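Charybdin (Charybdis maritima, PDB 2B7U) is a plant ribosome-inactivating protein, present here as one chain with a mixed beta-sheet and several helices. Local coordinates at residues S206-K211 and P216-E221; L35-L40 and P47-E52; T70-R75 and H103-S108. All blocks are in the same frame, centred on the assembly; numbering follows the deposited sequence.

Overall arrangement
From the N terminus, contact 2 is the first to close along the chain: 35-40, at the end of helix 21-35 and in strand 38-40, meets 47-52 across the small hairpin of 38-40 and 43-45. Contact 3 follows, closing a longer excursion through strands 80-84 and 91-93, so that the loop 103-108 returns to strand 67-74 of the six-stranded sheet. Contact 1 comes last, a short return of 216-221 onto helix 202-214. The three loops lie in series, without nesting or crossing. Contact 2 touches both others: Leu40 and Trp38 pack on Ile209 and Leu210, and Pro47 lies against Arg75. Contacts 1 and 3 stay about 11 Å apart at their nearest atoms.

Contact 1 (S206-K211 and P216-E221); sequences SFMILK and PCYKFE
Tyr218 lays its ring against helix 202-214 and makes the dense part of this contact. Lys211 covers one face of that ring: its CB stands 4.1 Å from the ring centroid and only 10° off the ring normal, a CH-pi contact centred on the ring. The next carbon, Lys211 CG, drops to 3.7 Å from Tyr218 CD1. A bend at chi2 (75°) then turns the rest of the lysine chain away, and NZ bonds to the carbonyl of Asp248. The far end of the tyrosine is pressed on Met208, whose CG lies 3.3 Å from Tyr218 OH. The first torsion of Tyr218 sets CG opposite the backbone N (chi1 178°) and carries the ring to the helix, where it crosses Lys211 and Met208 at a slant. The loop between helix 202-214 and strand 223-225 folds back on the helix: Tyr218 points at it and Phe220, two residues on, swings its ring in from the side, while Lys219 between them faces outward. Phe220 packs more loosely. Its CE1 is 4.1 Å from Met208 CB, and the sulfur of Met208 sits obliquely to the ring in a Met-aromatic contact, SD to centroid 5.1 Å. Ala233 and Leu236 of helix 233-237 also touch Phe220. At the other border, Phe207 CE1 reaches Tyr218 CE1 at 4.2 Å; the two ring planes stand nearly at right angles, but the approach is neither squarely over a face nor at an edge. The solvent side belongs to Pro216, Cys217 and Lys219. There Lys219 folds back on its own segment, its NZ bonding to Tyr218 O at 2.9 Å from above the carbonyl plane and more weakly to Pro216 O. Cys217, in the same exposed loop, is tied by a disulfide to Cys254 near the C terminus.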
loop_
_atom_site.group_PDB
_atom_site.type_symbol
_atom_site.label_atom_id
_atom_site.label_comp_id
_atom_site.label_asym_id
_atom_site.label_seq_id
_atom_site.Cartn_x
_atom_site.Cartn_y
_atom_site.Cartn_z
ATOM N N SER A 206 10.262 6.374 -6.584
ATOM C CA SER A 206 9.757 5.811 -7.845
ATOM C C SER A 206 10.081 6.757 -8.987
ATOM O O SER A 206 10.518 6.309 -10.040
ATOM C CB SER A 206 8.253 5.586 -7.779
ATOM O OG SER A 206 7.953 4.524 -6.879
ATOM N N PHE A 207 9.835 8.042 -8.774
ATOM C CA PHE A 207 10.107 9.041 -9.797
ATOM C C PHE A 207 11.586 9.084 -10.139
ATOM O O PHE A 207 11.978 9.109 -11.319
ATOM C CB PHE A 207 9.666 10.429 -9.335
ATOM C CG PHE A 207 9.923 11.490 -10.362
ATOM C CD1 PHE A 207 11.061 12.264 -10.285
ATOM C CD2 PHE A 207 9.060 11.637 -11.445
ATOM C CE1 PHE A 207 11.332 13.220 -11.267
ATOM C CE2 PHE A 207 9.321 12.600 -12.417
ATOM C CZ PHE A 207 10.452 13.379 -12.313
ATOM N N MET A 208 12.445 9.141 -9.113
ATOM C CA MET A 208 13.895 9.180 -9.382
ATOM C C MET A 208 14.361 8.000 -10.234
ATOM O O MET A 208 15.227 8.127 -11.123
ATOM C CB MET A 208 14.720 9.165 -8.084
ATOM C CG MET A 208 14.537 10.339 -7.220
ATOM S SD MET A 208 15.405 10.070 -5.647
ATOM C CE MET A 208 14.691 11.404 -4.748
ATOM N N ILE A 209 13.839 6.824 -9.922
ATOM C CA ILE A 209 14.218 5.573 -10.612
ATOM C C ILE A 209 13.743 5.597 -12.062
ATOM O O ILE A 209 14.546 5.363 -12.976
ATOM C CB ILE A 209 13.663 4.362 -9.871
ATOM C CG1 ILE A 209 14.402 4.217 -8.526
ATOM C CG2 ILE A 209 13.807 3.079 -10.697
ATOM C CD1 ILE A 209 13.642 3.385 -7.556
ATOM N N LEU A 210 12.474 5.914 -12.303
ATOM C CA LEU A 210 11.975 5.913 -13.676
ATOM C C LEU A 210 12.545 7.084 -14.481
ATOM O O LEU A 210 12.816 6.941 -15.662
ATOM C CB LEU A 210 10.461 5.948 -13.706
ATOM C CG LEU A 210 9.793 4.705 -13.159
ATOM C CD1 LEU A 210 8.309 4.780 -13.414
ATOM C CD2 LEU A 210 10.375 3.435 -13.783
ATOM N N LYS A 211 12.730 8.239 -13.853
ATOM C CA LYS A 211 13.307 9.368 -14.592
ATOM C C LYS A 211 14.759 9.055 -14.937
ATOM O O LYS A 211 15.234 9.412 -16.045
ATOM C CB LYS A 211 13.119 10.702 -13.834
ATOM C CG LYS A 211 13.198 11.911 -14.745
ATOM C CD LYS A 211 11.980 12.121 -15.587
ATOM C CE LYS A 211 12.133 13.377 -16.436
ATOM N NZ LYS A 211 10.976 13.592 -17.318
ATOM N N PRO A 216 18.367 10.866 -20.025
ATOM C CA PRO A 216 19.793 10.934 -19.860
ATOM C C PRO A 216 20.314 12.206 -19.175
ATOM O O PRO A 216 21.429 12.198 -18.647
ATOM C CB PRO A 216 20.329 10.872 -21.295
ATOM C CG PRO A 216 19.265 10.325 -22.091
ATOM C CD PRO A 216 17.981 10.748 -21.442
ATOM N N CYS A 217 19.498 13.263 -19.186
ATOM C CA CYS A 217 19.838 14.527 -18.561
ATOM C C CYS A 217 19.447 14.623 -17.098
ATOM O O CYS A 217 19.811 15.594 -16.434
ATOM C CB CYS A 217 19.196 15.667 -19.335
ATOM S SG CYS A 217 19.886 15.765 -21.058
ATOM N N TYR A 218 18.731 13.636 -16.578
ATOM C CA TYR A 218 18.313 13.656 -15.182
ATOM C C TYR A 218 19.521 13.319 -14.312
ATOM O O TYR A 218 20.282 12.405 -14.610
ATOM C CB TYR A 218 17.187 12.653 -14.949
ATOM C CG TYR A 218 16.751 12.588 -13.502
ATOM C CD1 TYR A 218 15.942 13.575 -12.956
ATOM C CD2 TYR A 218 17.190 11.558 -12.679
ATOM C CE1 TYR A 218 15.545 13.511 -11.616
ATOM C CE2 TYR A 218 16.817 11.489 -11.351
ATOM C CZ TYR A 218 16.006 12.473 -10.826
ATOM O OH TYR A 218 15.641 12.399 -9.484
ATOM N N LYS A 219 19.710 14.071 -13.246
ATOM C CA LYS A 219 20.825 13.807 -12.340
ATOM C C LYS A 219 20.339 13.155 -11.037
ATOM O O LYS A 219 19.560 13.740 -10.284
ATOM C CB LYS A 219 21.624 15.097 -12.104
ATOM C CG LYS A 219 22.297 15.584 -13.410
ATOM C CD LYS A 219 23.271 14.516 -14.011
ATOM C CE LYS A 219 23.320 14.477 -15.557
ATOM N NZ LYS A 219 22.563 13.316 -16.188
ATOM N N PHE A 220 20.740 11.900 -10.850
ATOM C CA PHE A 220 20.378 11.157 -9.637
ATOM C C PHE A 220 21.204 11.692 -8.491
ATOM O O PHE A 220 22.429 11.787 -8.569
ATOM C CB PHE A 220 20.619 9.666 -9.781
ATOM C CG PHE A 220 20.181 8.861 -8.581
ATOM C CD1 PHE A 220 18.886 8.393 -8.496
ATOM C CD2 PHE A 220 21.071 8.586 -7.540
ATOM C CE1 PHE A 220 18.474 7.643 -7.395
ATOM C CE2 PHE A 220 20.658 7.855 -6.439
ATOM C CZ PHE A 220 19.371 7.412 -6.352
ATOM N N GLU A 221 20.508 12.061 -7.428
ATOM C CA GLU A 221 21.146 12.552 -6.220
ATOM C C GLU A 221 21.201 11.422 -5.203
ATOM O O GLU A 221 20.182 10.822 -4.895
ATOM C CB GLU A 221 20.335 13.711 -5.668
ATOM C CG GLU A 221 20.525 14.985 -6.446
ATOM C CD GLU A 221 21.725 15.792 -5.973
ATOM O OE1 GLU A 221 22.835 15.223 -5.813
ATOM O OE2 GLU A 221 21.558 17.014 -5.762
#

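Contact 2 (L35-L40 and P47-E52); sequences LATWYL and PLYNQE
Pro47 receives the methyl group of Thr37, the centre of this small contact. Thr37 CG2 sits against the proline ring, 3.2 Å from Pro47 N and 3.4 Å from CD, and its equally short approach to Pro47 CA is tighter than usual for two carbons. The methyl is put there by a first torsion that wedges OG1 between the two backbone branches (chi1 74°) and leaves CG2 opposite the carbonyl carbon. OG1 is thereby used elsewhere, bonded to Val45 O, two residues before the proline. Leu35 O also approaches Pro47 CD at 3.7 Å; this carbonyl has a weak hydrogen bond from Arg75. Past Leu48, which turns to Asp76, Tyr49 brings its hydroxyl end back to the same threonine. Thr37 CG2 lies at the edge of the Tyr49 ring, near its plane, with OH at 3.7 Å. The tyrosine hydroxyl is bonded to Arg56, at the start of strand 56-64. Asn50 follows, its ND2 resting 3.3 Å above the plane of the Tyr49 ring, off toward the rim. Beyond it, the chain moves away from 35-40. The arrangement is that of a beta-hairpin with its two flanks meeting: strands 38-40 and 43-45 form the antiparallel pair, Thr37 and Trp38 bond to Val45 through the backbone, and Pro47, beyond the last paired residue, packs on Thr37 at the open end of the hairpin.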
loop_
_atom_site.group_PDB
_atom_site.type_symbol
_atom_site.label_atom_id
_atom_site.label_comp_id
_atom_site.label_asym_id
_atom_site.label_seq_id
_atom_site.Cartn_x
_atom_site.Cartn_y
_atom_site.Cartn_z
ATOM N N LEU A 35 -0.152 -6.814 -10.047
ATOM C CA LEU A 35 -0.248 -5.365 -10.218
ATOM C C LEU A 35 0.559 -4.828 -11.385
ATOM O O LEU A 35 0.319 -3.706 -11.870
ATOM C CB LEU A 35 0.204 -4.662 -8.938
ATOM C CG LEU A 35 -0.667 -4.820 -7.695
ATOM C CD1 LEU A 35 0.068 -4.469 -6.391
ATOM C CD2 LEU A 35 -1.955 -3.991 -7.815
ATOM N N ALA A 36 1.573 -5.578 -11.798
ATOM C CA ALA A 36 2.529 -5.102 -12.785
ATOM C C ALA A 36 1.912 -4.779 -14.131
ATOM O O ALA A 36 1.019 -5.504 -14.603
ATOM C CB ALA A 36 3.595 -6.136 -13.006
ATOM N N THR A 37 2.415 -3.733 -14.761
ATOM C CA THR A 37 2.181 -3.530 -16.203
ATOM C C THR A 37 3.393 -3.872 -17.025
ATOM O O THR A 37 3.273 -4.473 -18.073
ATOM C CB THR A 37 1.758 -2.085 -16.554
ATOM O OG1 THR A 37 2.900 -1.200 -16.464
ATOM C CG2 THR A 37 0.654 -1.674 -15.706
ATOM N N TRP A 38 4.568 -3.476 -16.554
ATOM C CA TRP A 38 5.841 -3.757 -17.190
ATOM C C TRP A 38 6.866 -3.827 -16.089
ATOM O O TRP A 38 6.503 -3.769 -14.917
ATOM C CB TRP A 38 6.241 -2.703 -18.184
ATOM C CG TRP A 38 6.441 -1.280 -17.604
ATOM C CD1 TRP A 38 5.454 -0.467 -17.133
ATOM C CD2 TRP A 38 7.669 -0.510 -17.520
ATOM N NE1 TRP A 38 5.984 0.742 -16.729
ATOM C CE2 TRP A 38 7.340 0.739 -16.952
ATOM C CE3 TRP A 38 9.016 -0.765 -17.837
ATOM C CZ2 TRP A 38 8.315 1.743 -16.725
ATOM C CZ3 TRP A 38 9.972 0.215 -17.576
ATOM C CH2 TRP A 38 9.606 1.466 -17.062
ATOM N N TYR A 39 8.122 -4.086 -16.489
ATOM C CA TYR A 39 9.178 -4.400 -15.529
ATOM C C TYR A 39 10.442 -3.618 -15.824
ATOM O O TYR A 39 10.834 -3.416 -16.974
ATOM C CB TYR A 39 9.484 -5.911 -15.521
ATOM C CG TYR A 39 8.388 -6.729 -14.942
ATOM C CD1 TYR A 39 7.298 -7.155 -15.728
ATOM C CD2 TYR A 39 8.431 -7.138 -13.614
ATOM C CE1 TYR A 39 6.275 -7.925 -15.184
ATOM C CE2 TYR A 39 7.413 -7.908 -13.061
ATOM C CZ TYR A 39 6.330 -8.295 -13.853
ATOM O OH TYR A 39 5.335 -9.058 -13.294
ATOM N N LEU A 40 11.103 -3.188 -14.754
ATOM C CA LEU A 40 12.357 -2.532 -14.815
ATOM C C LEU A 40 13.385 -3.321 -13.983
ATOM O O LEU A 40 13.249 -3.393 -12.782
ATOM C CB LEU A 40 12.210 -1.115 -14.262
ATOM C CG LEU A 40 13.537 -0.372 -14.238
ATOM C CD1 LEU A 40 14.154 -0.288 -15.594
ATOM C CD2 LEU A 40 13.424 1.032 -13.624
ATOM N N PRO A 47 0.667 0.685 -13.492
ATOM C CA PRO A 47 0.119 1.455 -14.598
ATOM C C PRO A 47 0.184 2.949 -14.366
ATOM O O PRO A 47 0.189 3.373 -13.236
ATOM C CB PRO A 47 -1.341 1.021 -14.673
ATOM C CG PRO A 47 -1.600 0.131 -13.557
ATOM C CD PRO A 47 -0.321 -0.184 -12.839
ATOM N N LEU A 48 0.304 3.694 -15.459
ATOM C CA LEU A 48 0.027 5.134 -15.566
ATOM C C LEU A 48 0.396 5.730 -16.933
ATOM O O LEU A 48 1.212 6.666 -17.087
ATOM C CB LEU A 48 0.469 5.988 -14.387
ATOM C CG LEU A 48 -0.534 6.130 -13.254
ATOM C CD1 LEU A 48 -0.621 7.496 -12.652
ATOM C CD2 LEU A 48 -1.943 5.662 -13.710
ATOM N N TYR A 49 -0.272 5.123 -17.910
ATOM C CA TYR A 49 -0.540 5.672 -19.238
ATOM C C TYR A 49 -1.989 6.198 -19.182
ATOM O O TYR A 49 -2.282 7.323 -19.620
ATOM C CB TYR A 49 -0.373 4.586 -20.321
ATOM C CG TYR A 49 -0.685 3.171 -19.844
ATOM C CD1 TYR A 49 0.243 2.444 -19.084
ATOM C CD2 TYR A 49 -1.909 2.570 -20.130
ATOM C CE1 TYR A 49 -0.038 1.165 -18.626
ATOM C CE2 TYR A 49 -2.203 1.283 -19.680
ATOM C CZ TYR A 49 -1.264 0.584 -18.933
ATOM O OH TYR A 49 -1.568 -0.696 -18.503
ATOM N N ASN A 50 -2.881 5.364 -18.636
ATOM C CA ASN A 50 -4.207 5.785 -18.149
ATOM C C ASN A 50 -4.115 6.935 -17.143
ATOM O O ASN A 50 -3.205 6.972 -16.319
ATOM C CB ASN A 50 -4.952 4.598 -17.506
ATOM C CG ASN A 50 -4.079 3.783 -16.530
ATOM O OD1 ASN A 50 -3.958 4.119 -15.346
ATOM N ND2 ASN A 50 -3.501 2.685 -17.026
ATOM N N GLN A 51 -5.069 7.860 -17.204
ATOM C CA GLN A 51 -5.006 9.093 -16.415
ATOM C C GLN A 51 -6.417 9.684 -16.289
ATOM O O GLN A 51 -7.407 8.979 -16.526
ATOM C CB GLN A 51 -4.036 10.094 -17.084
ATOM C CG GLN A 51 -2.544 9.946 -16.712
ATOM C CD GLN A 51 -1.652 10.911 -17.490
ATOM O OE1 GLN A 51 -1.855 12.129 -17.467
ATOM N NE2 GLN A 51 -0.662 10.368 -18.185
ATOM N N GLU A 52 -6.501 10.954 -15.883
ATOM C CA GLU A 52 -7.736 11.757 -15.946
ATOM C C GLU A 52 -8.974 11.064 -15.329
ATOM O O GLU A 52 -9.259 11.231 -14.138
ATOM C CB GLU A 52 -8.031 12.228 -17.390
ATOM C CG GLU A 52 -6.813 12.420 -18.309
ATOM C CD GLU A 52 -6.509 11.206 -19.201
ATOM O OE1 GLU A 52 -7.373 10.308 -19.341
ATOM O OE2 GLU A 52 -5.398 11.160 -19.780
#

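Contact 3 (T70-R75 and H103-S108); sequences TVRIHR and HLIEGS
His74 and Leu104 meet at about a right angle, the leucine methyl CD1 coming to the edge of the imidazole and in its plane. Leu104 CD1 is 3.7 Å from His74 CE1 and slightly farther, 3.9 Å, from His74 NE2. NE2 itself is hydrogen-bonded to Arg81 on the neighbouring strand. Arg72, two residues back along strand 67-74, points at the loop and passes Ile105 obliquely. Its NH1 lies 4.1 Å from Ile105 CG2, and its CD is about as far from CG1. These are side chains from one face of the six-stranded mixed sheet, and 103-108 is the loop between strands 91-93 and 109-110 that lies over that face. The guanidinium is fixed mainly from outside the two segments: NE forms a salt bridge with Asp59 and the group makes a cation-pi contact with Trp91. A bend at chi3 (-67°) turns the head of the arginine, and NH1 then donates to a water 3.0 Å away. That water in turn donates to Leu104 O at 2.9 Å, so one water links the strand side chain to the loop backbone. The loop is braced internally by a type II turn from Ile105 to Ser108, with Gly107 at positive phi. His103 ND1 donates almost straight (172°) to Ser108 OG, which lies in the plane of the imidazole, while Glu93 accepts from the backbone N of both Leu104 and Ile105.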
loop_
_atom_site.group_PDB
_atom_site.type_symbol
_atom_site.label_atom_id
_atom_site.label_comp_id
_atom_site.label_asym_id
_atom_site.label_seq_id
_atom_site.Cartn_x
_atom_site.Cartn_y
_atom_site.Cartn_z
ATOM N N THR A 70 -13.561 -6.828 2.607
ATOM C CA THR A 70 -12.948 -6.593 1.318
ATOM C C THR A 70 -12.526 -5.140 1.277
ATOM O O THR A 70 -13.340 -4.264 1.549
ATOM C CB THR A 70 -13.905 -6.878 0.161
ATOM O OG1 THR A 70 -14.369 -8.238 0.255
ATOM C CG2 THR A 70 -13.194 -6.674 -1.168
ATOM N N VAL A 71 -11.267 -4.912 0.907
ATOM C CA VAL A 71 -10.725 -3.562 0.798
ATOM C C VAL A 71 -10.499 -3.242 -0.672
ATOM O O VAL A 71 -9.971 -4.064 -1.412
ATOM C CB VAL A 71 -9.405 -3.418 1.600
ATOM C CG1 VAL A 71 -8.928 -2.008 1.562
ATOM C CG2 VAL A 71 -9.647 -3.860 3.073
ATOM N N ARG A 72 -10.882 -2.048 -1.090
ATOM C CA ARG A 72 -10.700 -1.623 -2.491
ATOM C C ARG A 72 -9.551 -0.624 -2.518
ATOM O O ARG A 72 -9.524 0.316 -1.747
ATOM C CB ARG A 72 -11.948 -0.974 -3.018
ATOM C CG ARG A 72 -11.923 -0.748 -4.491
ATOM C CD ARG A 72 -13.323 -0.753 -5.085
ATOM N NE ARG A 72 -13.972 -2.071 -5.021
ATOM C CZ ARG A 72 -15.237 -2.286 -5.370
ATOM N NH1 ARG A 72 -16.002 -1.283 -5.791
ATOM N NH2 ARG A 72 -15.741 -3.510 -5.289
ATOM N N ILE A 73 -8.579 -0.904 -3.380
ATOM C CA ILE A 73 -7.314 -0.165 -3.416
ATOM C C ILE A 73 -7.037 0.321 -4.838
ATOM O O ILE A 73 -7.252 -0.413 -5.792
ATOM C CB ILE A 73 -6.184 -1.107 -2.944
ATOM C CG1 ILE A 73 -6.476 -1.585 -1.512
ATOM C CG2 ILE A 73 -4.830 -0.416 -2.990
ATOM C CD1 ILE A 73 -5.567 -2.672 -0.982
ATOM N N HIS A 74 -6.489 1.528 -4.964
ATOM C CA HIS A 74 -6.056 2.041 -6.267
ATOM C C HIS A 74 -4.880 1.242 -6.844
ATOM O O HIS A 74 -3.890 0.994 -6.151
ATOM C CB HIS A 74 -5.628 3.494 -6.150
ATOM C CG HIS A 74 -6.742 4.430 -5.882
ATOM N ND1 HIS A 74 -7.474 5.014 -6.891
ATOM C CD2 HIS A 74 -7.252 4.898 -4.720
ATOM C CE1 HIS A 74 -8.393 5.802 -6.356
ATOM N NE2 HIS A 74 -8.268 5.761 -5.036
ATOM N N ARG A 75 -4.993 0.869 -8.121
ATOM C CA ARG A 75 -4.000 0.013 -8.748
ATOM C C ARG A 75 -2.784 0.800 -9.183
ATOM O O ARG A 75 -1.715 0.214 -9.364
ATOM C CB ARG A 75 -4.590 -0.756 -9.928
ATOM C CG ARG A 75 -3.651 -1.821 -10.389
ATOM C CD ARG A 75 -4.149 -2.624 -11.559
ATOM N NE ARG A 75 -3.049 -3.378 -12.156
ATOM C CZ ARG A 75 -3.212 -4.249 -13.142
ATOM N NH1 ARG A 75 -2.157 -4.888 -13.642
ATOM N NH2 ARG A 75 -4.431 -4.502 -13.609
ATOM N N HIS A 103 -18.245 10.047 -5.480
ATOM C CA HIS A 103 -17.841 8.756 -4.902
ATOM C C HIS A 103 -17.125 7.857 -5.915
ATOM O O HIS A 103 -17.638 7.590 -7.007
ATOM C CB HIS A 103 -19.056 8.009 -4.343
ATOM C CG HIS A 103 -19.726 8.706 -3.196
ATOM N ND1 HIS A 103 -19.887 8.115 -1.961
ATOM C CD2 HIS A 103 -20.280 9.939 -3.097
ATOM C CE1 HIS A 103 -20.506 8.955 -1.151
ATOM N NE2 HIS A 103 -20.757 10.068 -1.815
ATOM N N LEU A 104 -15.941 7.379 -5.542
ATOM C CA LEU A 104 -15.216 6.397 -6.356
ATOM C C LEU A 104 -15.827 4.993 -6.223
ATOM O O LEU A 104 -15.569 4.119 -7.052
ATOM C CB LEU A 104 -13.736 6.379 -5.976
ATOM C CG LEU A 104 -12.896 7.571 -6.449
ATOM C CD1 LEU A 104 -11.580 7.640 -5.682
ATOM C CD2 LEU A 104 -12.641 7.515 -7.961
ATOM N N ILE A 105 -16.584 4.770 -5.151
ATOM C CA ILE A 105 -17.304 3.534 -4.928
ATOM C C ILE A 105 -18.813 3.830 -4.874
ATOM O O ILE A 105 -19.305 4.493 -3.959
ATOM C CB ILE A 105 -16.825 2.865 -3.620
ATOM C CG1 ILE A 105 -15.312 2.615 -3.693
ATOM C CG2 ILE A 105 -17.595 1.566 -3.374
ATOM C CD1 ILE A 105 -14.694 2.168 -2.384
ATOM N N GLU A 106 -19.555 3.356 -5.866
ATOM C CA GLU A 106 -20.963 3.701 -5.948
ATOM C C GLU A 106 -21.707 3.213 -4.718
ATOM O O GLU A 106 -21.565 2.059 -4.307
ATOM C CB GLU A 106 -21.606 3.104 -7.203
ATOM C CG GLU A 106 -23.085 3.481 -7.380
ATOM C CD GLU A 106 -23.752 2.732 -8.527
ATOM O OE1 GLU A 106 -23.025 2.188 -9.394
ATOM O OE2 GLU A 106 -25.001 2.689 -8.558
ATOM N N GLY A 107 -22.493 4.103 -4.124
ATOM C CA GLY A 107 -23.355 3.747 -3.006
ATOM C C GLY A 107 -22.671 3.766 -1.651
ATOM O O GLY A 107 -23.288 3.430 -0.637
ATOM N N SER A 108 -21.407 4.170 -1.624
ATOM C CA SER A 108 -20.638 4.203 -0.380
ATOM C C SER A 108 -21.030 5.358 0.542
ATOM O O SER A 108 -21.583 6.374 0.110
ATOM C CB SER A 108 -19.133 4.293 -0.682
ATOM O OG SER A 108 -18.786 5.575 -1.167
HETATM O O HOH W 1 -15.687 1.266 -7.302
#